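Local coordinates for protein 1,3-alpha-isomaltosidase (Kribbella flavida DSM 17836, PDB 5X3I) that hydrolyses the alpha-1,3-glucosidic linkages of a cyclic tetrasaccharide derived from starch, releasing isomaltose inside the cell, at residues L578-A583 with D620-L625. The protein carries 1 engineered substitution. Numbering follows the deposited sequence.
Sequences LYLRAA and DRVVPL
With chi1 at -71°, Leu580 swings CG opposite its own carbonyl carbon and sends both methyls out to Val622 and Leu625, while Val622, at chi1 173°, carries CG1 round to the ring of Tyr579 and leaves CG2 for Leu580. Both methyls of Leu580 lie against Val622 and Leu625 of the facing helix. Its CD2 rests 3.8 Å from Val622 O and also touches Leu625 CB. CD1 lies over Val622 CA and meets Leu625 CD1 at 4.1 Å, the two leucine side chains crossing at about a right angle. The second grip is made by Val622, whose CG1 sits 3.9 Å from both CD2 and CE2 of Tyr579, meeting that side of the ring obliquely. No hydrogen bond joins the two segments, so apolar contact carries the association. This is helix-on-helix packing in the outer layer of the family 31 TIM barrel: helix 576-586, which follows barrel strand 562-565 and precedes strand 591-593, packs against the N-terminal part of the long helix 622-650, well away from the active site. Cutting Leu580 back to an alanine is likely to open a gap beside Leu625 and leave Val622 CG2 without the methyl facing it. The hydroxyl of Tyr579 reaches past this contact to hydrogen-bond Arg608 O, and its side chain also touches Pro610 and Val613, which ties helix 610-617 into the same cluster. At the exposed border, the guanidinium of Arg621 turns to a salt bridge with Asp619.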
ATOM      1  N   LEU A 578      15.579   7.998 -17.745  1.00 20.01           N
ATOM      2  CA  LEU A 578      14.861   7.341 -16.655  1.00 18.35           C
ATOM      3  C   LEU A 578      13.579   6.684 -17.167  1.00 19.95           C
ATOM      4  O   LEU A 578      13.295   5.541 -16.848  1.00 22.30           O
ATOM      5  CB  LEU A 578      14.529   8.337 -15.542  1.00 17.68           C
ATOM      6  CG  LEU A 578      13.589   7.838 -14.443  1.00 20.71           C
ATOM      7  CD1 LEU A 578      14.165   6.624 -13.750  1.00 15.85           C
ATOM      8  CD2 LEU A 578      13.258   8.940 -13.435  1.00 17.98           C
ATOM      9  N   TYR A 579      12.820   7.416 -17.973  1.00 19.90           N
ATOM     10  CA  TYR A 579      11.547   6.911 -18.493  1.00 18.21           C
ATOM     11  C   TYR A 579      11.746   5.598 -19.255  1.00 17.47           C
ATOM     12  O   TYR A 579      11.069   4.614 -18.986  1.00 19.58           O
ATOM     13  CB  TYR A 579      10.895   7.961 -19.388  1.00 16.73           C
ATOM     14  CG  TYR A 579       9.491   7.639 -19.867  1.00 16.72           C
ATOM     15  CD1 TYR A 579       8.414   7.644 -18.989  1.00 15.64           C
ATOM     16  CD2 TYR A 579       9.244   7.366 -21.203  1.00 15.90           C
ATOM     17  CE1 TYR A 579       7.127   7.372 -19.435  1.00 16.08           C
ATOM     18  CE2 TYR A 579       7.963   7.098 -21.661  1.00 16.42           C
ATOM     19  CZ  TYR A 579       6.907   7.100 -20.772  1.00 15.73           C
ATOM     20  OH  TYR A 579       5.634   6.835 -21.230  1.00 18.20           O
ATOM     21  N   LEU A 580      12.708   5.580 -20.168  1.00 18.78           N
ATOM     22  CA  LEU A 580      12.942   4.402 -21.003  1.00 19.32           C
ATOM     23  C   LEU A 580      13.602   3.253 -20.248  1.00 16.99           C
ATOM     24  O   LEU A 580      13.332   2.100 -20.541  1.00 17.71           O
ATOM     25  CB  LEU A 580      13.779   4.779 -22.229  1.00 20.35           C
ATOM     26  CG  LEU A 580      13.003   5.620 -23.247  1.00 18.49           C
ATOM     27  CD1 LEU A 580      13.933   6.217 -24.280  1.00 18.31           C
ATOM     28  CD2 LEU A 580      11.915   4.778 -23.914  1.00 17.48           C
ATOM     29  N   ARG A 581      14.464   3.558 -19.280  1.00 19.89           N
ATOM     30  CA  ARG A 581      14.985   2.501 -18.410  1.00 17.76           C
ATOM     31  C   ARG A 581      13.832   1.889 -17.617  1.00 15.30           C
ATOM     32  O   ARG A 581      13.729   0.683 -17.492  1.00 14.79           O
ATOM     33  CB  ARG A 581      16.058   3.028 -17.445  1.00 17.86           C
ATOM     34  CG  ARG A 581      17.358   3.498 -18.097  1.00 20.87           C
ATOM     35  CD  ARG A 581      17.987   2.446 -18.999  1.00 19.25           C
ATOM     36  NE  ARG A 581      19.391   2.746 -19.264  1.00 23.37           N
ATOM     37  CZ  ARG A 581      20.123   2.158 -20.201  1.00 23.34           C
ATOM     38  NH1 ARG A 581      19.582   1.240 -20.987  1.00 23.49           N
ATOM     39  NH2 ARG A 581      21.392   2.497 -20.364  1.00 25.96           N
ATOM     40  N   ALA A 582      12.974   2.745 -17.077  1.00 16.95           N
ATOM     41  CA  ALA A 582      11.817   2.282 -16.323  1.00 14.57           C
ATOM     42  C   ALA A 582      10.882   1.472 -17.211  1.00 15.89           C
ATOM     43  O   ALA A 582      10.467   0.384 -16.845  1.00 17.96           O
ATOM     44  CB  ALA A 582      11.073   3.453 -15.717  1.00 15.83           C
ATOM     45  N   ALA A 583      10.561   2.019 -18.380  1.00 16.65           N
ATOM     46  CA  ALA A 583       9.637   1.363 -19.299  1.00 16.44           C
ATOM     47  C   ALA A 583      10.148  -0.015 -19.706  1.00 18.52           C
ATOM     48  O   ALA A 583       9.386  -0.973 -19.729  1.00 15.41           O
ATOM     49  CB  ALA A 583       9.399   2.228 -20.529  1.00 18.69           C
ATOM     50  N   ASP A 620      13.638  12.062 -29.543  1.00 27.77           N
ATOM     51  CA  ASP A 620      12.886  11.375 -30.583  1.00 25.70           C
ATOM     52  C   ASP A 620      13.080   9.868 -30.525  1.00 24.22           C
ATOM     53  O   ASP A 620      12.607   9.156 -31.387  1.00 29.34           O
ATOM     54  CB  ASP A 620      13.249  11.914 -31.976  1.00 34.06           C
ATOM     55  CG  ASP A 620      14.727  11.805 -32.292  1.00 36.02           C
ATOM     56  OD1 ASP A 620      15.331  10.740 -32.053  1.00 35.28           O
ATOM     57  OD2 ASP A 620      15.289  12.799 -32.797  1.00 45.00           O
ATOM     58  N   ARG A 621      13.818   9.388 -29.535  1.00 24.61           N
ATOM     59  CA  ARG A 621      13.863   7.960 -29.281  1.00 23.29           C
ATOM     60  C   ARG A 621      12.730   7.460 -28.382  1.00 20.49           C
ATOM     61  O   ARG A 621      12.466   6.271 -28.345  1.00 20.47           O
ATOM     62  CB  ARG A 621      15.189   7.577 -28.636  1.00 23.32           C
ATOM     63  CG  ARG A 621      16.403   7.829 -29.491  1.00 29.00           C
ATOM     64  CD  ARG A 621      17.655   7.662 -28.655  1.00 27.66           C
ATOM     65  NE  ARG A 621      17.740   8.650 -27.587  1.00 30.01           N
ATOM     66  CZ  ARG A 621      18.722   8.694 -26.690  1.00 33.63           C
ATOM     67  NH1 ARG A 621      19.702   7.798 -26.732  1.00 36.32           N
ATOM     68  NH2 ARG A 621      18.727   9.630 -25.753  1.00 31.15           N
ATOM     69  N   VAL A 622      12.061   8.358 -27.666  1.00 22.10           N
ATOM     70  CA  VAL A 622      11.125   7.923 -26.624  1.00 18.98           C
ATOM     71  C   VAL A 622       9.909   7.154 -27.170  1.00 19.33           C
ATOM     72  O   VAL A 622       9.617   6.050 -26.722  1.00 20.42           O
ATOM     73  CB  VAL A 622      10.636   9.114 -25.783  1.00 20.03           C
ATOM     74  CG1 VAL A 622       9.544   8.667 -24.821  1.00 18.60           C
ATOM     75  CG2 VAL A 622      11.806   9.715 -25.000  1.00 19.47           C
ATOM     76  N   VAL A 623       9.213   7.722 -28.142  1.00 20.17           N
ATOM     77  CA  VAL A 623       8.056   7.038 -28.712  1.00 17.19           C
ATOM     78  C   VAL A 623       8.434   5.706 -29.377  1.00 20.87           C
ATOM     79  O   VAL A 623       7.870   4.682 -29.016  1.00 19.37           O
ATOM     80  CB  VAL A 623       7.296   7.943 -29.703  1.00 16.94           C
ATOM     81  CG1 VAL A 623       6.327   7.125 -30.545  1.00 19.58           C
ATOM     82  CG2 VAL A 623       6.566   9.054 -28.944  1.00 15.87           C
ATOM     83  N   PRO A 624       9.410   5.699 -30.314  1.00 20.27           N
ATOM     84  CA  PRO A 624       9.714   4.424 -30.975  1.00 20.47           C
ATOM     85  C   PRO A 624      10.205   3.336 -30.027  1.00 18.97           C
ATOM     86  O   PRO A 624       9.848   2.178 -30.190  1.00 20.61           O
ATOM     87  CB  PRO A 624      10.820   4.795 -31.971  1.00 25.55           C
ATOM     88  CG  PRO A 624      10.704   6.244 -32.157  1.00 25.81           C
ATOM     89  CD  PRO A 624      10.250   6.785 -30.848  1.00 20.58           C
ATOM     90  N   LEU A 625      11.015   3.698 -29.042  1.00 19.46           N
ATOM     91  CA  LEU A 625      11.526   2.683 -28.140  1.00 19.36           C
ATOM     92  C   LEU A 625      10.437   2.195 -27.182  1.00 19.04           C
ATOM     93  O   LEU A 625      10.338   1.005 -26.918  1.00 19.42           O
ATOM     94  CB  LEU A 625      12.735   3.201 -27.367  1.00 19.30           C
ATOM     95  CG  LEU A 625      14.005   3.404 -28.198  1.00 23.18           C
ATOM     96  CD1 LEU A 625      15.189   3.714 -27.287  1.00 22.51           C
ATOM     97  CD2 LEU A 625      14.293   2.189 -29.049  1.00 22.36           C
TER